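PDB 4JJO: cellulose binding protein from Clavibacter michiganensis, which forms the expansin part of the cellulase CelA, a module linked to cell-wall loosening and polysaccharide binding within an enzyme that probably hydrolyses beta-1,4-glucosidic bonds of cellulose. Local coordinates for residues A[45-48]-A[49-52]; A[67-70]-A[71-74]; A[83-87]-A[88-92]; A[171-174]-A[175-179]. One frame throughout, in Å; residues are numbered along the deposited sequence.

Interaction 1: A[45-48]-A[49-52]; sequences AAAC and GTFL
Thr-50 closes back on Ala-47 with two donors at once. Its backbone N meets Ala-47 O at 3.1 Å with an N-H...O angle of 159°, while its hydroxyl OG1 reaches the same Ala-47 O at 2.7 Å, lying in the carbonyl plane on a lone pair; the backbone N stands off that plane. A chi1 of 68° tucks OG1 in over the residue's own backbone, facing the Ala-47 carbonyl. The methyl CG2 packs beside it, 3.3 Å from Ala-47 O. Ala-47 and Thr-50 are both buried, and CB, OG1 and CG2 of Thr-50 all gather round that one oxygen. Two turns share the chain here: a type I beta turn from Ala-45 to Cys-48, closed by Cys-48 N on Ala-45 O at 3.0 Å, runs into a type II turn from Ala-47 to Thr-50, which delivers the chain to strand 51-56 of the double-psi beta-barrel domain. Gly-49 occupies the third position of the second turn with phi of 89°, where a CB would clash with Cys-48 O. The Cys-48 and Gly-49 side is looser: both residues are partly exposed, and Cys-48 SG leads away to a disulfide with Cys-23. Arg-133, from a loop, packs on Ala-47 and Thr-50.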
ATOM      1  N   ALA A  45      -3.082   8.239  -2.161  1.00 15.77           N
ATOM      2  CA  ALA A  45      -2.505   7.103  -1.444  1.00 15.90           C
ATOM      3  C   ALA A  45      -3.446   5.897  -1.378  1.00 15.38           C
ATOM      4  O   ALA A  45      -3.109   4.877  -0.776  1.00 15.72           O
ATOM      5  CB  ALA A  45      -2.061   7.513  -0.046  1.00 16.19           C
ATOM      6  N   ALA A  46      -4.615   5.998  -2.001  1.00 15.36           N
ATOM      7  CA  ALA A  46      -5.560   4.882  -1.997  1.00 15.64           C
ATOM      8  C   ALA A  46      -5.017   3.688  -2.788  1.00 15.38           C
ATOM      9  O   ALA A  46      -5.428   2.550  -2.575  1.00 15.53           O
ATOM     10  CB  ALA A  46      -6.903   5.325  -2.552  1.00 15.64           C
ATOM     11  N   ALA A  47      -4.088   3.955  -3.699  1.00 14.56           N
ATOM     12  CA  ALA A  47      -3.478   2.894  -4.495  1.00 14.71           C
ATOM     13  C   ALA A  47      -2.375   2.171  -3.724  1.00 14.33           C
ATOM     14  O   ALA A  47      -1.931   1.098  -4.129  1.00 14.53           O
ATOM     15  CB  ALA A  47      -2.925   3.461  -5.789  1.00 14.08           C
ATOM     16  N   CYS A  48      -1.929   2.756  -2.619  1.00 14.77           N
ATOM     17  CA  CYS A  48      -0.849   2.160  -1.840  1.00 15.16           C
ATOM     18  C   CYS A  48      -1.183   0.730  -1.439  1.00 16.11           C
ATOM     19  O   CYS A  48      -2.299   0.439  -1.008  1.00 16.36           O
ATOM     20  CB  CYS A  48      -0.560   2.996  -0.598  1.00 16.54           C
ATOM     21  SG  CYS A  48       0.163   4.592  -0.985  1.00 22.16           S
ATOM     22  N   GLY A  49      -0.209  -0.159  -1.603  1.00 17.39           N
ATOM     23  CA  GLY A  49      -0.350  -1.545  -1.195  1.00 19.00           C
ATOM     24  C   GLY A  49      -0.928  -2.445  -2.270  1.00 19.53           C
ATOM     25  O   GLY A  49      -0.855  -3.670  -2.158  1.00 21.79           O
ATOM     26  N   THR A  50      -1.511  -1.852  -3.308  1.00 17.15           N
ATOM     27  CA  THR A  50      -2.061  -2.639  -4.404  1.00 16.85           C
ATOM     28  C   THR A  50      -0.945  -3.095  -5.333  1.00 16.30           C
ATOM     29  O   THR A  50       0.192  -2.634  -5.234  1.00 15.99           O
ATOM     30  CB  THR A  50      -3.115  -1.860  -5.221  1.00 17.29           C
ATOM     31  OG1 THR A  50      -2.488  -0.784  -5.934  1.00 17.02           O
ATOM     32  CG2 THR A  50      -4.213  -1.320  -4.317  1.00 18.24           C
ATOM     33  N   PHE A  51      -1.278  -4.005  -6.237  1.00 15.69           N
ATOM     34  CA  PHE A  51      -0.288  -4.586  -7.129  1.00 17.11           C
ATOM     35  C   PHE A  51      -0.698  -4.425  -8.582  1.00 16.33           C
ATOM     36  O   PHE A  51      -1.878  -4.515  -8.921  1.00 17.13           O
ATOM     37  CB  PHE A  51      -0.097  -6.068  -6.804  1.00 19.05           C
ATOM     38  CG  PHE A  51       0.613  -6.315  -5.502  1.00 20.08           C
ATOM     39  CD1 PHE A  51       1.951  -6.663  -5.481  1.00 21.32           C
ATOM     40  CD2 PHE A  51      -0.056  -6.188  -4.298  1.00 21.65           C
ATOM     41  CE1 PHE A  51       2.608  -6.887  -4.286  1.00 22.64           C
ATOM     42  CE2 PHE A  51       0.594  -6.410  -3.098  1.00 23.16           C
ATOM     43  CZ  PHE A  51       1.929  -6.760  -3.093  1.00 23.51           C
ATOM     44  N   LEU A  52       0.290  -4.171  -9.434  1.00 15.44           N
ATOM     45  CA  LEU A  52       0.079  -4.108 -10.871  1.00 14.40           C
ATOM     46  C   LEU A  52       0.779  -5.281 -11.535  1.00 15.00           C
ATOM     47  O   LEU A  52       1.913  -5.605 -11.184  1.00 14.35           O
ATOM     48  CB  LEU A  52       0.664  -2.816 -11.450  1.00 14.63           C
ATOM     49  CG  LEU A  52       0.274  -1.488 -10.804  1.00 14.98           C
ATOM     50  CD1 LEU A  52       1.007  -0.342 -11.496  1.00 14.56           C
ATOM     51  CD2 LEU A  52      -1.223  -1.282 -10.862  1.00 15.37           C
TER

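Interaction 2: A[67-70]-A[71-74]; sequences DQCH and GCEV
Cys-69 and Cys-72 are joined covalently, SG to SG at 2.0 Å, across a Cys-X-X-Cys turn. The disulfide torsion is 71°, and differing first torsions turn the two sulfurs toward each other: SG of Cys-69 lies opposite the backbone N (chi1 179°), whereas SG of Cys-72 sits beside its own N. Among the hydrogen bonds, Cys-72 N donates to Cys-69 O at 3.2 Å and closes a type I beta turn; it is fairly straight at the hydrogen, yet the donor stands 62° out of the carbonyl plane, away from either lone pair. A water lies within bonding distance of both carbonyls, 3.0 Å from Cys-69 O and 2.7 Å from Cys-72 O, and its two bonds may be shared with other acceptors. Upstream, Asp-67 OD1 takes the N-H of Gln-68 at 2.8 Å from above the carboxylate plane. Van der Waals packing is represented by Gln-68, whose CG rests 3.9 Å above the plane of the His-70 ring, over its centre. The bridged turn carries the chain from strand 59-69 toward strand 76-80; Cys-69 packs on Ala-36 and Cys-72 on Ser-38 of strand 34-38, while His-70 and Val-74 touch helix 39-42.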
ATOM      1  N   ASP A  67       4.775   4.218  -4.326  1.00 17.99           N
ATOM      2  CA  ASP A  67       5.261   5.586  -4.463  1.00 19.67           C
ATOM      3  C   ASP A  67       4.421   6.394  -5.446  1.00 19.27           C
ATOM      4  O   ASP A  67       3.620   5.838  -6.199  1.00 18.47           O
ATOM      5  CB  ASP A  67       6.712   5.551  -4.949  1.00 19.98           C
ATOM      6  CG  ASP A  67       7.525   6.743  -4.475  1.00 21.90           C
ATOM      7  OD1 ASP A  67       6.940   7.698  -3.922  1.00 22.08           O
ATOM      8  OD2 ASP A  67       8.763   6.718  -4.656  1.00 23.12           O
ATOM      9  N   GLN A  68       4.619   7.710  -5.435  1.00 20.41           N
ATOM     10  CA  GLN A  68       3.959   8.602  -6.379  1.00 20.42           C
ATOM     11  C   GLN A  68       4.968   9.228  -7.336  1.00 20.95           C
ATOM     12  O   GLN A  68       5.986   9.775  -6.912  1.00 21.95           O
ATOM     13  CB  GLN A  68       3.208   9.711  -5.636  1.00 22.46           C
ATOM     14  CG  GLN A  68       2.666  10.810  -6.548  1.00 23.00           C
ATOM     15  CD  GLN A  68       1.705  11.763  -5.849  1.00 24.62           C
ATOM     16  OE1 GLN A  68       0.986  12.515  -6.505  1.00 25.53           O
ATOM     17  NE2 GLN A  68       1.693  11.742  -4.520  1.00 25.65           N
ATOM     18  N   CYS A  69       4.673   9.144  -8.628  1.00 19.41           N
ATOM     19  CA  CYS A  69       5.474   9.804  -9.652  1.00 21.56           C
ATOM     20  C   CYS A  69       4.766  11.076 -10.090  1.00 23.39           C
ATOM     21  O   CYS A  69       3.883  11.038 -10.946  1.00 22.57           O
ATOM     22  CB  CYS A  69       5.675   8.883 -10.855  1.00 20.44           C
ATOM     23  SG  CYS A  69       6.651   9.614 -12.199  1.00 22.73           S
ATOM     24  N   HIS A  70       5.157  12.201  -9.499  1.00 26.64           N
ATOM     25  CA  HIS A  70       4.481  13.469  -9.746  1.00 30.38           C
ATOM     26  C   HIS A  70       4.559  13.906 -11.207  1.00 30.99           C
ATOM     27  O   HIS A  70       3.639  14.547 -11.714  1.00 32.41           O
ATOM     28  CB  HIS A  70       5.067  14.565  -8.850  1.00 34.82           C
ATOM     29  CG  HIS A  70       4.841  14.337  -7.388  1.00 36.76           C
ATOM     30  ND1 HIS A  70       5.749  13.682  -6.584  1.00 37.45           N
ATOM     31  CD2 HIS A  70       3.808  14.683  -6.582  1.00 37.68           C
ATOM     32  CE1 HIS A  70       5.285  13.631  -5.348  1.00 38.02           C
ATOM     33  NE2 HIS A  70       4.108  14.233  -5.321  1.00 38.20           N
ATOM     34  N   GLY A  71       5.651  13.557 -11.883  1.00 30.11           N
ATOM     35  CA  GLY A  71       5.869  14.001 -13.248  1.00 29.38           C
ATOM     36  C   GLY A  71       5.305  13.067 -14.297  1.00 26.08           C
ATOM     37  O   GLY A  71       5.356  13.378 -15.487  1.00 27.06           O
ATOM     38  N   CYS A  72       4.759  11.935 -13.864  1.00 22.66           N
ATOM     39  CA  CYS A  72       4.242  10.928 -14.784  1.00 20.88           C
ATOM     40  C   CYS A  72       2.813  11.221 -15.233  1.00 19.97           C
ATOM     41  O   CYS A  72       1.948  11.560 -14.421  1.00 18.29           O
ATOM     42  CB  CYS A  72       4.278   9.543 -14.130  1.00 19.44           C
ATOM     43  SG  CYS A  72       5.920   8.802 -13.919  1.00 24.52           S
ATOM     44  N   GLU A  73       2.570  11.091 -16.533  1.00 19.74           N
ATOM     45  CA  GLU A  73       1.214  11.100 -17.051  1.00 20.40           C
ATOM     46  C   GLU A  73       0.561   9.780 -16.672  1.00 19.10           C
ATOM     47  O   GLU A  73       1.241   8.822 -16.306  1.00 18.44           O
ATOM     48  CB  GLU A  73       1.206  11.246 -18.575  1.00 21.14           C
ATOM     49  CG  GLU A  73       1.845  12.518 -19.106  1.00 22.50           C
ATOM     50  CD  GLU A  73       1.076  13.768 -18.721  1.00 24.28           C
ATOM     51  OE1 GLU A  73      -0.041  13.640 -18.180  1.00 24.15           O
ATOM     52  OE2 GLU A  73       1.589  14.881 -18.963  1.00 25.78           O
ATOM     53  N   VAL A  74      -0.761   9.729 -16.756  1.00 19.29           N
ATOM     54  CA  VAL A  74      -1.468   8.476 -16.560  1.00 18.36           C
ATOM     55  C   VAL A  74      -0.999   7.509 -17.640  1.00 17.83           C
ATOM     56  O   VAL A  74      -0.909   7.879 -18.809  1.00 19.12           O
ATOM     57  CB  VAL A  74      -2.992   8.666 -16.662  1.00 18.61           C
ATOM     58  CG1 VAL A  74      -3.709   7.340 -16.466  1.00 18.07           C
ATOM     59  CG2 VAL A  74      -3.478   9.690 -15.645  1.00 19.88           C
TER
HETATM   60  O   HOH W   1       1.520  12.556 -11.940  1.00 18.88           O

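Interaction 3: A[83-87]-A[88-92]; sequences AFRAL and GDFNA
With chi1 of -68°, the side chain of Arg-85 starts beside its backbone N and then runs extended from CG to NE, which carries it over the ring of Phe-90, whose own first torsion puts CG opposite its N. The result is a cation-pi contact: Arg-85 CZ stands 3.7 Å from the centroid of the Phe-90 ring, only 12° off the ring normal. The guanidinium is not laid flat, since the two planes are 44° apart. NE hovers 3.2 Å above the ring plane toward its rim, and NH2 comes within 3.2 Å of Phe-90 CZ. Phe-84 behaves differently, offering its edge: Asp-89 O lies near the ring plane, 3.3 Å from Phe-84 CE2, and Ala-92 CB approaches the same rim at 4.4 Å from Phe-84 CZ. His-9 touches both aromatic residues, stacking on Phe-90 and meeting Phe-84 edge-to-face. In the backbone, Gly-88 N donates to Phe-84 O at 2.9 Å through a bent N-H...O bond, and the helical path ends at Gly-88, whose backbone is extended. Beyond it, Asp-89 OD2 accepts from Asn-91 N at 3.0 Å on its anti side. The arrangement is the end of helix 81-87, closed by an i to i+4 bond and followed by an Asx turn at Asp-89, on the way to strand 95-101 of the double-psi beta-barrel domain.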
ATOM      1  N   ALA A  83      12.411  -4.324 -11.673  1.00 18.78           N
ATOM      2  CA  ALA A  83      11.231  -4.636 -12.465  1.00 17.12           C
ATOM      3  C   ALA A  83      11.468  -4.260 -13.925  1.00 16.85           C
ATOM      4  O   ALA A  83      11.093  -4.994 -14.838  1.00 16.07           O
ATOM      5  CB  ALA A  83      10.014  -3.907 -11.918  1.00 15.71           C
ATOM      6  N   PHE A  84      12.100  -3.113 -14.135  1.00 17.07           N
ATOM      7  CA  PHE A  84      12.390  -2.630 -15.481  1.00 18.25           C
ATOM      8  C   PHE A  84      13.313  -3.584 -16.237  1.00 21.14           C
ATOM      9  O   PHE A  84      13.107  -3.840 -17.425  1.00 21.11           O
ATOM     10  CB  PHE A  84      13.017  -1.238 -15.409  1.00 18.35           C
ATOM     11  CG  PHE A  84      13.165  -0.571 -16.745  1.00 18.42           C
ATOM     12  CD1 PHE A  84      12.243   0.371 -17.169  1.00 17.12           C
ATOM     13  CD2 PHE A  84      14.220  -0.886 -17.573  1.00 20.29           C
ATOM     14  CE1 PHE A  84      12.378   0.987 -18.392  1.00 17.91           C
ATOM     15  CE2 PHE A  84      14.358  -0.274 -18.801  1.00 20.98           C
ATOM     16  CZ  PHE A  84      13.435   0.662 -19.212  1.00 19.40           C
ATOM     17  N   ARG A  85      14.322  -4.113 -15.550  1.00 23.99           N
ATOM     18  CA  ARG A  85      15.269  -5.035 -16.177  1.00 26.99           C
ATOM     19  C   ARG A  85      14.595  -6.345 -16.564  1.00 26.13           C
ATOM     20  O   ARG A  85      15.004  -7.004 -17.519  1.00 25.69           O
ATOM     21  CB  ARG A  85      16.447  -5.330 -15.247  1.00 31.00           C
ATOM     22  CG  ARG A  85      17.358  -4.149 -14.994  1.00 33.61           C
ATOM     23  CD  ARG A  85      18.746  -4.609 -14.594  1.00 37.79           C
ATOM     24  NE  ARG A  85      19.578  -3.494 -14.157  1.00 40.43           N
ATOM     25  CZ  ARG A  85      19.713  -3.097 -12.894  1.00 42.18           C
ATOM     26  NH1 ARG A  85      19.079  -3.724 -11.908  1.00 42.15           N
ATOM     27  NH2 ARG A  85      20.494  -2.064 -12.614  1.00 43.85           N
ATOM     28  N   ALA A  86      13.569  -6.725 -15.811  1.00 28.44           N
ATOM     29  CA  ALA A  86      12.862  -7.970 -16.071  1.00 27.51           C
ATOM     30  C   ALA A  86      12.021  -7.844 -17.333  1.00 23.95           C
ATOM     31  O   ALA A  86      11.792  -8.826 -18.040  1.00 24.02           O
ATOM     32  CB  ALA A  86      11.987  -8.329 -14.890  1.00 30.16           C
ATOM     33  N   LEU A  87      11.568  -6.626 -17.611  1.00 21.46           N
ATOM     34  CA  LEU A  87      10.702  -6.369 -18.752  1.00 18.00           C
ATOM     35  C   LEU A  87      11.460  -5.963 -20.011  1.00 16.37           C
ATOM     36  O   LEU A  87      10.985  -6.205 -21.118  1.00 16.31           O
ATOM     37  CB  LEU A  87       9.697  -5.271 -18.400  1.00 17.54           C
ATOM     38  CG  LEU A  87       8.688  -5.611 -17.305  1.00 19.00           C
ATOM     39  CD1 LEU A  87       7.732  -4.455 -17.092  1.00 18.82           C
ATOM     40  CD2 LEU A  87       7.933  -6.878 -17.662  1.00 18.57           C
ATOM     41  N   GLY A  88      12.629  -5.349 -19.849  1.00 16.71           N
ATOM     42  CA  GLY A  88      13.358  -4.811 -20.984  1.00 14.94           C
ATOM     43  C   GLY A  88      14.844  -4.659 -20.730  1.00 16.26           C
ATOM     44  O   GLY A  88      15.332  -4.936 -19.635  1.00 18.09           O
ATOM     45  N   ASP A  89      15.568  -4.216 -21.754  1.00 15.96           N
ATOM     46  CA  ASP A  89      16.989  -3.940 -21.614  1.00 19.30           C
ATOM     47  C   ASP A  89      17.163  -2.729 -20.710  1.00 21.65           C
ATOM     48  O   ASP A  89      16.503  -1.707 -20.895  1.00 19.55           O
ATOM     49  CB  ASP A  89      17.625  -3.674 -22.979  1.00 19.00           C
ATOM     50  CG  ASP A  89      19.143  -3.711 -22.934  1.00 23.92           C
ATOM     51  OD1 ASP A  89      19.725  -4.745 -23.322  1.00 25.22           O
ATOM     52  OD2 ASP A  89      19.755  -2.707 -22.506  1.00 27.40           O
ATOM     53  N   PHE A  90      18.050  -2.849 -19.730  1.00 26.52           N
ATOM     54  CA  PHE A  90      18.264  -1.782 -18.758  1.00 30.18           C
ATOM     55  C   PHE A  90      18.669  -0.462 -19.415  1.00 30.35           C
ATOM     56  O   PHE A  90      18.293   0.609 -18.937  1.00 31.31           O
ATOM     57  CB  PHE A  90      19.321  -2.206 -17.735  1.00 37.33           C
ATOM     58  CG  PHE A  90      19.441  -1.269 -16.571  1.00 42.77           C
ATOM     59  CD1 PHE A  90      18.337  -0.980 -15.784  1.00 42.73           C
ATOM     60  CD2 PHE A  90      20.658  -0.684 -16.255  1.00 49.03           C
ATOM     61  CE1 PHE A  90      18.441  -0.120 -14.707  1.00 47.85           C
ATOM     62  CE2 PHE A  90      20.769   0.177 -15.179  1.00 54.09           C
ATOM     63  CZ  PHE A  90      19.659   0.459 -14.404  1.00 53.56           C
ATOM     64  N   ASN A  91      19.428  -0.530 -20.506  1.00 29.64           N
ATOM     65  CA  ASN A  91      19.886   0.685 -21.178  1.00 31.34           C
ATOM     66  C   ASN A  91      18.892   1.208 -22.212  1.00 27.53           C
ATOM     67  O   ASN A  91      19.213   2.104 -22.992  1.00 28.56           O
ATOM     68  CB  ASN A  91      21.242   0.459 -21.845  1.00 35.57           C
ATOM     69  CG  ASN A  91      22.217   1.598 -21.583  1.00 41.03           C
ATOM     70  OD1 ASN A  91      21.824   2.685 -21.153  1.00 40.80           O
ATOM     71  ND2 ASN A  91      23.492   1.356 -21.848  1.00 46.45           N
ATOM     72  N   ALA A  92      17.687   0.646 -22.212  1.00 24.04           N
ATOM     73  CA  ALA A  92      16.640   1.082 -23.126  1.00 22.88           C
ATOM     74  C   ALA A  92      16.153   2.481 -22.766  1.00 25.40           C
ATOM     75  O   ALA A  92      15.793   3.262 -23.648  1.00 27.72           O
ATOM     76  CB  ALA A  92      15.480   0.101 -23.108  1.00 21.28           C
TER

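Interaction 4: A[171-174]-A[175-179]; sequences VTDQ and YGRAV
The carboxylate of Asp-173 faces Arg-177 and grips the turn that follows it. OD2 forms a salt bridge with NE of Arg-177 at 2.8 Å, using its syn lone pair, and receives NH2 of Arg-177 at 3.1 Å from above the carboxylate plane. This grip is side-on: OD2 lies close to the guanidinium plane, although carboxylate and guanidinium are turned 49° apart. OD1 holds the backbone, accepting Tyr-175 N and Arg-177 N, each at 2.9 Å, from opposite faces of the carboxylate plane. A chi1 of 69° folds CG of Asp-173 in over the turn, and the bend of Arg-177 at chi3 swings its guanidinium back to meet it.

Next to this, Gln-174 and Tyr-175 run side by side, amide and ring planes 5° apart, with CG of Gln-174 in a CH-pi contact over one ring face, 3.7 Å from the centroid of Tyr-175.

The frame that positions these groups is a type I turn with a G1 beta bulge, Gly-176 having positive phi: Gly-176 N bonds to Asp-173 O, and Asp-173 N to Arg-177 O (2.8 Å). The antiparallel ladder continues in the hydrogen-bonded pair Val-171 and Val-179, with Val-179 N reaching Val-171 O at 2.9 Å. Beyond the hairpin, OE1 of Gln-174 is held by Arg-133 N, and Arg-103 makes a cation-pi contact with the Tyr-175 ring. Since Arg-177 NH2 also makes a salt bridge to Asp-104, the guanidinium is shared by two carboxylates, an arrangement that would tend to stabilise its positive charge and keep Asp-173 ionised.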
ATOM      1  N   VAL A 171     -11.439  -2.733   9.199  1.00 16.40           N
ATOM      2  CA  VAL A 171     -10.980  -2.326   7.882  1.00 14.43           C
ATOM      3  C   VAL A 171     -11.907  -2.896   6.812  1.00 14.89           C
ATOM      4  O   VAL A 171     -12.108  -4.110   6.726  1.00 15.43           O
ATOM      5  CB  VAL A 171      -9.541  -2.800   7.626  1.00 13.66           C
ATOM      6  CG1 VAL A 171      -9.023  -2.240   6.313  1.00 13.11           C
ATOM      7  CG2 VAL A 171      -8.636  -2.383   8.776  1.00 13.37           C
ATOM      8  N   THR A 172     -12.471  -2.004   6.005  1.00 14.03           N
ATOM      9  CA  THR A 172     -13.383  -2.385   4.935  1.00 15.29           C
ATOM     10  C   THR A 172     -12.729  -2.054   3.599  1.00 15.21           C
ATOM     11  O   THR A 172     -12.261  -0.935   3.400  1.00 15.35           O
ATOM     12  CB  THR A 172     -14.713  -1.618   5.044  1.00 16.57           C
ATOM     13  OG1 THR A 172     -15.230  -1.730   6.376  1.00 16.85           O
ATOM     14  CG2 THR A 172     -15.739  -2.159   4.054  1.00 17.45           C
ATOM     15  N   ASP A 173     -12.692  -3.018   2.683  1.00 15.65           N
ATOM     16  CA  ASP A 173     -12.022  -2.796   1.405  1.00 15.50           C
ATOM     17  C   ASP A 173     -12.991  -2.279   0.346  1.00 16.84           C
ATOM     18  O   ASP A 173     -14.187  -2.151   0.595  1.00 17.55           O
ATOM     19  CB  ASP A 173     -11.299  -4.063   0.925  1.00 15.00           C
ATOM     20  CG  ASP A 173     -12.251  -5.181   0.521  1.00 15.61           C
ATOM     21  OD1 ASP A 173     -13.457  -4.927   0.318  1.00 16.72           O
ATOM     22  OD2 ASP A 173     -11.771  -6.329   0.389  1.00 15.70           O
ATOM     23  N   GLN A 174     -12.459  -1.979  -0.833  1.00 17.50           N
ATOM     24  CA  GLN A 174     -13.238  -1.370  -1.908  1.00 18.88           C
ATOM     25  C   GLN A 174     -14.406  -2.239  -2.374  1.00 19.79           C
ATOM     26  O   GLN A 174     -15.310  -1.759  -3.060  1.00 19.81           O
ATOM     27  CB  GLN A 174     -12.329  -1.063  -3.100  1.00 19.48           C
ATOM     28  CG  GLN A 174     -11.620  -2.280  -3.674  1.00 20.20           C
ATOM     29  CD  GLN A 174     -10.757  -1.941  -4.875  1.00 21.87           C
ATOM     30  OE1 GLN A 174      -9.537  -2.103  -4.844  1.00 21.67           O
ATOM     31  NE2 GLN A 174     -11.390  -1.474  -5.945  1.00 23.30           N
ATOM     32  N   TYR A 175     -14.383  -3.516  -2.012  1.00 20.61           N
ATOM     33  CA  TYR A 175     -15.434  -4.440  -2.425  1.00 22.19           C
ATOM     34  C   TYR A 175     -16.414  -4.724  -1.289  1.00 22.24           C
ATOM     35  O   TYR A 175     -17.247  -5.623  -1.388  1.00 23.78           O
ATOM     36  CB  TYR A 175     -14.811  -5.732  -2.955  1.00 22.72           C
ATOM     37  CG  TYR A 175     -13.938  -5.493  -4.166  1.00 23.34           C
ATOM     38  CD1 TYR A 175     -14.496  -5.104  -5.372  1.00 25.28           C
ATOM     39  CD2 TYR A 175     -12.560  -5.639  -4.101  1.00 23.47           C
ATOM     40  CE1 TYR A 175     -13.713  -4.875  -6.481  1.00 26.21           C
ATOM     41  CE2 TYR A 175     -11.766  -5.410  -5.208  1.00 24.40           C
ATOM     42  CZ  TYR A 175     -12.350  -5.027  -6.394  1.00 25.92           C
ATOM     43  OH  TYR A 175     -11.566  -4.797  -7.499  1.00 27.27           O
ATOM     44  N   GLY A 176     -16.306  -3.947  -0.214  1.00 21.26           N
ATOM     45  CA  GLY A 176     -17.262  -3.999   0.878  1.00 21.74           C
ATOM     46  C   GLY A 176     -16.963  -5.070   1.909  1.00 21.61           C
ATOM     47  O   GLY A 176     -17.726  -5.259   2.856  1.00 23.13           O
ATOM     48  N   ARG A 177     -15.848  -5.769   1.732  1.00 19.84           N
ATOM     49  CA  ARG A 177     -15.458  -6.824   2.655  1.00 19.34           C
ATOM     50  C   ARG A 177     -14.756  -6.225   3.863  1.00 18.34           C
ATOM     51  O   ARG A 177     -13.924  -5.334   3.723  1.00 17.09           O
ATOM     52  CB  ARG A 177     -14.542  -7.820   1.950  1.00 18.75           C
ATOM     53  CG  ARG A 177     -15.159  -8.419   0.695  1.00 20.34           C
ATOM     54  CD  ARG A 177     -14.206  -9.362  -0.017  1.00 20.20           C
ATOM     55  NE  ARG A 177     -13.044  -8.657  -0.545  1.00 19.73           N
ATOM     56  CZ  ARG A 177     -12.215  -9.152  -1.458  1.00 19.57           C
ATOM     57  NH1 ARG A 177     -12.412 -10.367  -1.960  1.00 20.38           N
ATOM     58  NH2 ARG A 177     -11.186  -8.427  -1.876  1.00 18.55           N
ATOM     59  N   ALA A 178     -15.104  -6.713   5.049  1.00 19.24           N
ATOM     60  CA  ALA A 178     -14.568  -6.157   6.285  1.00 19.23           C
ATOM     61  C   ALA A 178     -13.825  -7.190   7.117  1.00 19.22           C
ATOM     62  O   ALA A 178     -14.216  -8.358   7.175  1.00 20.62           O
ATOM     63  CB  ALA A 178     -15.691  -5.545   7.111  1.00 20.99           C
ATOM     64  N   VAL A 179     -12.753  -6.744   7.762  1.00 17.19           N
ATOM     65  CA  VAL A 179     -12.090  -7.528   8.792  1.00 18.38           C
ATOM     66  C   VAL A 179     -12.086  -6.738  10.091  1.00 18.86           C
ATOM     67  O   VAL A 179     -11.862  -5.526  10.091  1.00 18.32           O
ATOM     68  CB  VAL A 179     -10.635  -7.890   8.426  1.00 18.68           C
ATOM     69  CG1 VAL A 179     -10.602  -8.834   7.234  1.00 18.38           C
ATOM     70  CG2 VAL A 179      -9.810  -6.640   8.156  1.00 18.60           C
TER

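In the fold
Along the chain the four contacts come in series. Interactions 1, 2 and 3 belong to the N-terminal double-psi beta-barrel domain, whereas interaction 4 lies in the expansin C-terminal domain, in the hairpin of strands 167-173 and 178-184 at one edge of the antiparallel sheet. The centres of interactions 1 and 2 are about 13 Å apart, and the contacts reach neighbouring strands 51-56 and 59-69 of one sheet. Interaction 3, at the C-terminal end of helix 81-87 and in the loop beyond it, is about 36 Å from interaction 4, centre to centre, on the opposite side of the chain's centre. Interaction 1 comes within about 5 Å of interaction 4 by nearest atoms, and Arg-133 meets both, consistent with these two turns bordering the domain junction.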